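Local structure of carboxysome shell vertex protein CcmL (Synechocystis sp., 2QW7) at residues V27-T32 against V57-A62. The protein probably forms the pentameric vertices of the carboxysome shell, the polyhedral compartment in which RuBisCO is sequestered. Sequence-based numbering, arbitrary orientation.
Sequences VQFLDT and VARGSA
V57 meets V27 and F29 across the interior of a small curled β-barrel, consistent with the OB-like fold of the CcmL/EutN family. The strands that carry them, 24-30 and 54-59, both pair with strand 2-11 but not with each other; their short segments run at 92°, with axes 10.3 Å apart at closest approach, and the strands meet through side chains.

V57 heads into this interior, where both of its methyls touch the F29 ring and CG2 also meets V27. With CG1 anti to the backbone N (chi1 -179°), CG2 lies beside that N and reaches tip to tip toward V27, its CG2 3.9 Å from CG2 of V27. The same V57 CG2 also touches CE2 of F29, while V57 CG1 sits at the edge of the F29 ring, close to its plane, 3.7 Å from CE2. The valine and the phenylalanine side chains cross at about a right angle. V27 also rests on V6 of strand 2-11 and A43 of strand 39-45, and on V55, two residues before V57; V57 packs on A4 of strand 2-11.

R59, at the end of its strand, brings its CD methylene to the ring, with NE just behind it: the bend at chi2 carries CD to 3.7 Å from CZ of F29, and a further bend at chi3 turns NE back toward the same ring atom. Its guanidinium plane is turned 71° from the ring, and NH1 forms a salt bridge with D75 of a neighbouring subunit, so the aliphatic part packs within the chain while the polar end joins the pentamer interface. Replacing F29 with an alanine would probably open a gap beside V57 and leave CD of R59 without its aromatic neighbour. NE of R59 lies 3.9 Å from CZ of F29.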
ATOM      1  N   VAL A  27      -1.542   5.500 -16.970  1.00 28.41           N
ATOM      2  CA  VAL A  27      -0.677   4.372 -17.301  1.00 25.73           C
ATOM      3  C   VAL A  27      -1.197   3.068 -16.772  1.00 26.90           C
ATOM      4  O   VAL A  27      -1.233   2.892 -15.546  1.00 26.28           O
ATOM      5  CB  VAL A  27       0.763   4.565 -16.745  1.00 25.32           C
ATOM      6  CG1 VAL A  27       1.481   5.445 -17.698  1.00 25.55           C
ATOM      7  CG2 VAL A  27       0.854   5.093 -15.231  1.00  9.48           C
ATOM      8  N   GLN A  28      -1.538   2.146 -17.685  1.00 24.91           N
ATOM      9  CA  GLN A  28      -2.029   0.795 -17.350  1.00 21.72           C
ATOM     10  C   GLN A  28      -0.894  -0.152 -16.990  1.00 26.44           C
ATOM     11  O   GLN A  28       0.110  -0.260 -17.725  1.00 28.43           O
ATOM     12  CB  GLN A  28      -2.728   0.195 -18.544  1.00 26.19           C
ATOM     13  CG  GLN A  28      -3.279  -1.224 -18.265  1.00 24.13           C
ATOM     14  CD  GLN A  28      -4.375  -1.551 -19.188  1.00 22.81           C
ATOM     15  OE1 GLN A  28      -4.280  -1.378 -20.408  1.00 26.05           O
ATOM     16  NE2 GLN A  28      -5.428  -2.096 -18.632  1.00 37.28           N
ATOM     17  N   PHE A  29      -1.034  -0.871 -15.878  1.00 27.70           N
ATOM     18  CA  PHE A  29       0.036  -1.779 -15.473  1.00 25.31           C
ATOM     19  C   PHE A  29       0.127  -3.041 -16.328  1.00 30.16           C
ATOM     20  O   PHE A  29      -0.887  -3.557 -16.948  1.00 26.38           O
ATOM     21  CB  PHE A  29      -0.103  -2.187 -14.025  1.00 31.23           C
ATOM     22  CG  PHE A  29       0.189  -1.076 -13.016  1.00 29.39           C
ATOM     23  CD1 PHE A  29      -0.459  -1.065 -11.815  1.00 25.32           C
ATOM     24  CD2 PHE A  29       1.161  -0.112 -13.235  1.00 30.16           C
ATOM     25  CE1 PHE A  29      -0.125  -0.086 -10.824  1.00 33.32           C
ATOM     26  CE2 PHE A  29       1.415   0.897 -12.275  1.00 31.71           C
ATOM     27  CZ  PHE A  29       0.787   0.900 -11.056  1.00 21.69           C
ATOM     28  N   LEU A  30       1.393  -3.496 -16.392  1.00 29.55           N
ATOM     29  CA  LEU A  30       1.769  -4.691 -17.157  1.00 27.38           C
ATOM     30  C   LEU A  30       2.305  -5.804 -16.247  1.00 29.34           C
ATOM     31  O   LEU A  30       2.947  -5.579 -15.262  1.00 25.29           O
ATOM     32  CB  LEU A  30       2.856  -4.332 -18.150  1.00 26.56           C
ATOM     33  CG  LEU A  30       2.508  -3.792 -19.528  1.00 23.84           C
ATOM     34  CD1 LEU A  30       1.590  -2.643 -19.453  1.00 27.34           C
ATOM     35  CD2 LEU A  30       3.786  -3.441 -20.201  1.00 15.90           C
ATOM     36  N   ASP A  31       2.074  -7.054 -16.600  1.00 32.04           N
ATOM     37  CA  ASP A  31       2.633  -8.100 -15.756  1.00 33.02           C
ATOM     38  C   ASP A  31       4.079  -8.490 -16.197  1.00 34.55           C
ATOM     39  O   ASP A  31       4.695  -7.803 -17.012  1.00 34.29           O
ATOM     40  CB  ASP A  31       1.656  -9.296 -15.709  1.00 26.60           C
ATOM     41  CG  ASP A  31       1.595  -9.986 -16.942  1.00 22.13           C
ATOM     42  OD1 ASP A  31       2.619  -9.885 -17.670  1.00 22.86           O
ATOM     43  OD2 ASP A  31       0.551 -10.636 -17.161  1.00 27.57           O
ATOM     44  N   THR A  32       4.603  -9.596 -15.656  1.00 36.13           N
ATOM     45  CA  THR A  32       5.963 -10.072 -15.987  1.00 35.52           C
ATOM     46  C   THR A  32       6.042 -10.668 -17.394  1.00 37.80           C
ATOM     47  O   THR A  32       7.134 -10.916 -17.879  1.00 38.43           O
ATOM     48  CB  THR A  32       6.553 -11.180 -15.073  1.00 35.33           C
ATOM     49  OG1 THR A  32       5.702 -12.324 -15.134  1.00 40.39           O
ATOM     50  CG2 THR A  32       6.735 -10.716 -13.640  1.00 35.33           C
ATOM     51  N   VAL A  57       6.834   3.051 -13.344  1.00 27.89           N
ATOM     52  CA  VAL A  57       5.903   3.755 -12.450  1.00 27.35           C
ATOM     53  C   VAL A  57       6.322   3.595 -10.996  1.00 26.64           C
ATOM     54  O   VAL A  57       6.345   2.495 -10.479  1.00 28.31           O
ATOM     55  CB  VAL A  57       4.442   3.111 -12.556  1.00 30.48           C
ATOM     56  CG1 VAL A  57       3.492   3.857 -11.645  1.00 25.42           C
ATOM     57  CG2 VAL A  57       3.873   2.995 -14.085  1.00 24.54           C
ATOM     58  N   ALA A  58       6.680   4.673 -10.348  1.00 23.58           N
ATOM     59  CA  ALA A  58       6.970   4.681  -8.940  1.00 23.54           C
ATOM     60  C   ALA A  58       5.681   4.958  -8.172  1.00 25.55           C
ATOM     61  O   ALA A  58       5.008   5.937  -8.436  1.00 26.23           O
ATOM     62  CB  ALA A  58       8.045   5.793  -8.594  1.00 23.02           C
ATOM     63  N   ARG A  59       5.369   4.140  -7.169  1.00 25.58           N
ATOM     64  CA  ARG A  59       4.220   4.353  -6.275  1.00 24.64           C
ATOM     65  C   ARG A  59       4.458   4.933  -4.854  1.00 27.96           C
ATOM     66  O   ARG A  59       5.604   4.986  -4.265  1.00 25.67           O
ATOM     67  CB  ARG A  59       3.551   3.048  -6.029  1.00 27.15           C
ATOM     68  CG  ARG A  59       2.387   2.816  -7.006  1.00 32.56           C
ATOM     69  CD  ARG A  59       2.767   1.965  -8.073  1.00 27.31           C
ATOM     70  NE  ARG A  59       2.460   0.631  -7.579  1.00 36.42           N
ATOM     71  CZ  ARG A  59       3.316  -0.372  -7.413  1.00 35.33           C
ATOM     72  NH1 ARG A  59       4.614  -0.227  -7.722  1.00 34.68           N
ATOM     73  NH2 ARG A  59       2.817  -1.555  -7.026  1.00 28.51           N
ATOM     74  N   GLY A  60       3.343   5.441  -4.317  1.00 23.04           N
ATOM     75  CA  GLY A  60       3.430   5.928  -2.942  1.00 23.13           C
ATOM     76  C   GLY A  60       4.340   7.094  -2.789  1.00 20.38           C
ATOM     77  O   GLY A  60       4.499   7.841  -3.694  1.00 26.89           O
ATOM     78  N   SER A  61       4.910   7.291  -1.629  1.00 23.30           N
ATOM     79  CA  SER A  61       5.784   8.492  -1.393  1.00 23.57           C
ATOM     80  C   SER A  61       7.040   8.635  -2.283  1.00 26.25           C
ATOM     81  O   SER A  61       7.718   9.654  -2.272  1.00 27.32           O
ATOM     82  CB  SER A  61       6.159   8.510   0.093  1.00 21.54           C
ATOM     83  OG  SER A  61       6.811   7.291   0.440  1.00 27.58           O
ATOM     84  N   ALA A  62       7.375   7.572  -3.003  1.00 29.10           N
ATOM     85  CA  ALA A  62       8.473   7.571  -3.955  1.00 26.56           C
ATOM     86  C   ALA A  62       8.185   8.574  -5.079  1.00 27.89           C
ATOM     87  O   ALA A  62       9.096   9.296  -5.556  1.00 30.56           O
ATOM     88  CB  ALA A  62       8.648   6.219  -4.528  1.00 26.80           C
TER